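Local structure of major capsid protein (Paramecium bursaria Chlorella virus 1, 5TIP) at residues 214-217 with 218-222; 109-112 with 113-116. The protein self-assembles as trimers into the pseudo T=169 icosahedral capsid shell of this large chlorovirus and carries N-linked glycans. One frame throughout, in Å; residues are numbered along the deposited sequence.

Contact 1 (214-217 with 218-222)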
# COMPACT_ATOMS: atom_id res chain seq x y z
N GLU A 214 -21.90 20.16 20.45
CA GLU A 214 -21.68 20.15 19.01
C GLU A 214 -23.00 19.97 18.25
O GLU A 214 -23.10 20.39 17.09
CB GLU A 214 -20.70 19.03 18.64
CG GLU A 214 -20.03 19.19 17.29
CD GLU A 214 -19.09 18.05 16.98
OE1 GLU A 214 -19.23 16.98 17.61
OE2 GLU A 214 -18.22 18.22 16.11
N ARG A 215 -24.00 19.37 18.90
CA ARG A 215 -25.32 19.26 18.28
C ARG A 215 -25.97 20.64 18.13
O ARG A 215 -26.64 20.91 17.13
CB ARG A 215 -26.21 18.34 19.11
CG ARG A 215 -27.18 17.51 18.30
CD ARG A 215 -28.03 16.62 19.18
NE ARG A 215 -29.04 15.91 18.40
CZ ARG A 215 -30.24 16.40 18.11
NH1 ARG A 215 -30.58 17.61 18.54
NH2 ARG A 215 -31.10 15.69 17.39
N THR A 216 -25.77 21.51 19.13
CA THR A 216 -26.32 22.86 19.05
C THR A 216 -25.61 23.69 18.00
O THR A 216 -26.23 24.51 17.32
CB THR A 216 -26.23 23.54 20.43
OG1 THR A 216 -27.06 22.83 21.37
CG2 THR A 216 -26.68 24.99 20.36
N ARG A 217 -24.31 23.47 17.82
CA ARG A 217 -23.55 24.25 16.86
C ARG A 217 -23.93 23.90 15.43
O ARG A 217 -24.05 24.79 14.58
CB ARG A 217 -22.06 23.99 17.06
CG ARG A 217 -21.46 24.51 18.33
CD ARG A 217 -19.99 24.16 18.35
NE ARG A 217 -19.30 24.75 17.20
CZ ARG A 217 -18.95 24.07 16.12
NH1 ARG A 217 -19.21 22.78 16.03
NH2 ARG A 217 -18.31 24.69 15.13
N PHE A 218 -24.12 22.61 15.14
CA PHE A 218 -24.49 22.20 13.79
C PHE A 218 -25.89 22.68 13.41
O PHE A 218 -26.15 22.96 12.24
CB PHE A 218 -24.39 20.69 13.66
CG PHE A 218 -23.04 20.22 13.21
CD1 PHE A 218 -22.75 20.09 11.86
CD2 PHE A 218 -22.06 19.91 14.13
CE1 PHE A 218 -21.50 19.66 11.44
CE2 PHE A 218 -20.81 19.48 13.72
CZ PHE A 218 -20.53 19.36 12.38
N ALA A 219 -26.79 22.77 14.38
CA ALA A 219 -28.17 23.15 14.10
C ALA A 219 -28.38 24.66 14.08
O ALA A 219 -29.44 25.11 13.63
CB ALA A 219 -29.11 22.53 15.14
N GLN A 220 -27.41 25.43 14.54
CA GLN A 220 -27.59 26.87 14.59
C GLN A 220 -26.66 27.71 13.74
O GLN A 220 -27.03 28.81 13.34
CB GLN A 220 -27.56 27.34 16.04
CG GLN A 220 -28.63 26.69 16.90
CD GLN A 220 -28.67 27.22 18.31
OE1 GLN A 220 -27.75 27.89 18.76
NE2 GLN A 220 -29.75 26.92 19.02
N LEU A 221 -25.46 27.23 13.44
CA LEU A 221 -24.57 28.07 12.64
C LEU A 221 -24.67 27.72 11.16
O LEU A 221 -25.00 26.59 10.80
CB LEU A 221 -23.13 27.90 13.10
CG LEU A 221 -22.83 28.00 14.59
CD1 LEU A 221 -21.41 27.57 14.89
CD2 LEU A 221 -23.07 29.41 15.06
N PRO A 222 -24.27 28.67 10.30
CA PRO A 222 -24.23 28.44 8.85
C PRO A 222 -22.99 27.59 8.55
O PRO A 222 -21.96 27.76 9.21
CB PRO A 222 -24.05 29.85 8.29
CG PRO A 222 -23.33 30.59 9.37
CD PRO A 222 -23.84 30.03 10.67
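Glu-214 and Phe-218, one helical turn apart, run side by side and form the tight face of this contact. CG of Glu-214 lies 3.7 Å from CE2 of Phe-218, and OE2 of Glu-214 approaches the same CE2 equally closely. Carboxylate and ring planes stand 60° apart, so the two groups do not stack. The ring turns an edge to the backbone as well, its CD2 lying 3.2 Å from Glu-214 O in the ring plane; that oxygen also accepts Phe-218 N at 3.1 Å. Both residues are buried: Glu-214 hydrogen-bonds Thr-34 and, in the second subunit, Thr-24, while Phe-218 packs on Phe-26 of that subunit.

The other flank is exposed and its backbone bonding poorer, the bond from Ala-219 N to Arg-215 O being weak. There CG2 of Thr-216, anti to the backbone N because OG1 (chi1 -64°) bonds Thr-212 O, meets OE1 of Gln-220 at 3.5 Å.

Arg-217 O takes a sound bond from Leu-221 N, 3.0 Å long and 162° at the hydrogen, and a weak one from Gln-220 N. Paired i+4 and i+3 donors on one carbonyl, followed by the extended backbone of Leu-221, mark the C-terminal turn, where helix 212-220 passes into strand 223-237.

Contact 2 (109-112 with 113-116)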
# COMPACT_ATOMS: atom_id res chain seq x y z
N ASN A 109 -22.03 3.58 -13.26
CA ASN A 109 -21.26 2.36 -13.03
C ASN A 109 -19.91 2.40 -13.74
O ASN A 109 -18.93 1.86 -13.23
CB ASN A 109 -22.05 1.12 -13.44
CG ASN A 109 -22.51 1.17 -14.88
OD1 ASN A 109 -22.24 2.12 -15.61
ND2 ASN A 109 -23.22 0.13 -15.31
N ASP A 110 -19.85 3.03 -14.92
CA ASP A 110 -18.56 3.13 -15.61
C ASP A 110 -17.62 4.07 -14.87
O ASP A 110 -16.40 3.93 -14.98
CB ASP A 110 -18.76 3.59 -17.05
CG ASP A 110 -17.47 3.57 -17.85
OD1 ASP A 110 -16.95 2.47 -18.13
OD2 ASP A 110 -16.96 4.66 -18.20
N TRP A 111 -18.16 5.04 -14.12
CA TRP A 111 -17.30 5.84 -13.26
C TRP A 111 -16.77 5.02 -12.10
O TRP A 111 -15.59 5.13 -11.74
CB TRP A 111 -18.05 7.06 -12.74
CG TRP A 111 -17.29 7.75 -11.65
CD1 TRP A 111 -17.65 7.86 -10.34
CD2 TRP A 111 -16.01 8.38 -11.77
NE1 TRP A 111 -16.69 8.54 -9.64
CE2 TRP A 111 -15.67 8.87 -10.49
CE3 TRP A 111 -15.12 8.59 -12.83
CZ2 TRP A 111 -14.48 9.56 -10.25
CZ3 TRP A 111 -13.94 9.27 -12.59
CH2 TRP A 111 -13.63 9.74 -11.31
N PHE A 112 -17.60 4.18 -11.55
CA PHE A 112 -17.18 3.30 -10.50
C PHE A 112 -16.04 2.44 -11.06
O PHE A 112 -15.07 2.24 -10.38
CB PHE A 112 -18.36 2.45 -10.00
CG PHE A 112 -19.18 3.12 -8.97
CD1 PHE A 112 -19.59 4.38 -9.11
CD2 PHE A 112 -19.52 2.46 -7.82
CE1 PHE A 112 -20.32 5.00 -8.16
CE2 PHE A 112 -20.25 3.09 -6.83
CZ PHE A 112 -20.66 4.37 -7.01
N ARG A 113 -16.17 1.96 -12.29
CA ARG A 113 -15.12 1.16 -12.91
C ARG A 113 -13.87 1.99 -13.15
O ARG A 113 -12.75 1.51 -12.94
CB ARG A 113 -15.63 0.55 -14.21
CG ARG A 113 -14.69 -0.48 -14.84
CD ARG A 113 -14.97 -1.89 -14.36
NE ARG A 113 -14.89 -2.00 -12.90
CZ ARG A 113 -13.75 -2.17 -12.24
NH1 ARG A 113 -12.60 -2.26 -12.89
NH2 ARG A 113 -13.76 -2.25 -10.91
N THR A 114 -14.04 3.23 -13.60
CA THR A 114 -12.89 4.10 -13.86
C THR A 114 -12.23 4.54 -12.56
O THR A 114 -10.99 4.56 -12.46
CB THR A 114 -13.33 5.32 -14.67
OG1 THR A 114 -13.84 4.89 -15.94
CG2 THR A 114 -12.17 6.28 -14.88
N TYR A 115 -13.03 4.88 -11.54
CA TYR A 115 -12.47 5.26 -10.25
C TYR A 115 -11.67 4.12 -9.64
O TYR A 115 -10.60 4.34 -9.05
CB TYR A 115 -13.58 5.70 -9.31
CG TYR A 115 -13.13 5.99 -7.90
CD1 TYR A 115 -12.65 7.24 -7.54
CD2 TYR A 115 -13.18 5.01 -6.91
CE1 TYR A 115 -12.23 7.51 -6.26
CE2 TYR A 115 -12.76 5.26 -5.63
CZ TYR A 115 -12.29 6.52 -5.30
OH TYR A 115 -11.87 6.78 -4.02
N ASP A 116 -12.17 2.89 -9.76
CA ASP A 116 -11.46 1.74 -9.20
C ASP A 116 -10.13 1.51 -9.90
O ASP A 116 -9.14 1.14 -9.26
CB ASP A 116 -12.35 0.50 -9.29
CG ASP A 116 -11.74 -0.70 -8.60
OD1 ASP A 116 -11.46 -0.62 -7.38
OD2 ASP A 116 -11.54 -1.74 -9.27
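Trp-111 and Tyr-115 cross at a slant one turn apart, and it is the methylene rather than the phenol ring of Tyr-115 that sits over the indole. CB of Tyr-115 lies 4.2 Å from the centroid of the six-membered ring of Trp-111, 21° off its normal, which qualifies as a CH-pi contact displaced toward the ring's rim. The tyrosine ring only grazes the indole, CD1 of Tyr-115 being 4.0 Å from CZ2 of Trp-111. With CG anti to the backbone N (chi1 168°), the indole lies forward along the helix, toward its C-terminal end, and reaches this methylene.

Thr-114 meets the same indole at about a right angle, its CB 4.2 Å from CE3 of Trp-111. Its hydroxyl turns the other way: OG1 of Thr-114 donates to Asp-110 O at 2.9 Å, while Thr-114 N reaches that oxygen from the opposite face of the carbonyl plane. Two donors thus grip one carbonyl, and the bond from OG1 fixes the rotation of the threonine side chain. The carboxylate of Asp-110 is taken up by the hydroxyls of Tyr-416 and Tyr-274.

Arg-113 bends at chi2 and chi3, bringing NH2 2.8 Å from OD2 of Asp-116 in a salt bridge. NH2 meets that oxygen from above the carboxylate plane, 40° out of it. NE of Arg-113 forms a second salt bridge, with Glu-89, and Tyr-86 adds a cation-pi contact, so the guanidinium has three partners.

Helix 109-119 follows directly from strand 102-108. The Trp-111 and Thr-114 side chains meet strands 257-266 and 412-426 through Tyr-260, Asn-264, Tyr-416 and Lys-418, whereas Phe-112, Arg-113 and Asp-116 pack on Tyr-128 of helix 122-132.

Overall arrangement
Contacts 1 and 2 are separate single-helix arrangements, with centres about 36 Å and nearest atoms about 22 Å apart. Contact 2 comes first in the chain, in the N-terminal capsid region, and its centre lies about 4 Å from the centre of the chain, where its helix touches strands of the C-terminal region. Contact 1, in that second region, has its centre about 33 Å from the centre of the chain and reaches the second subunit through Glu-214 and Phe-218, whereas no other subunit of the assembly touches contact 2. Neither segment pair contains a glycosylated asparagine; the Arg-113 side chain of contact 2 is about 14 Å from a bound glucose.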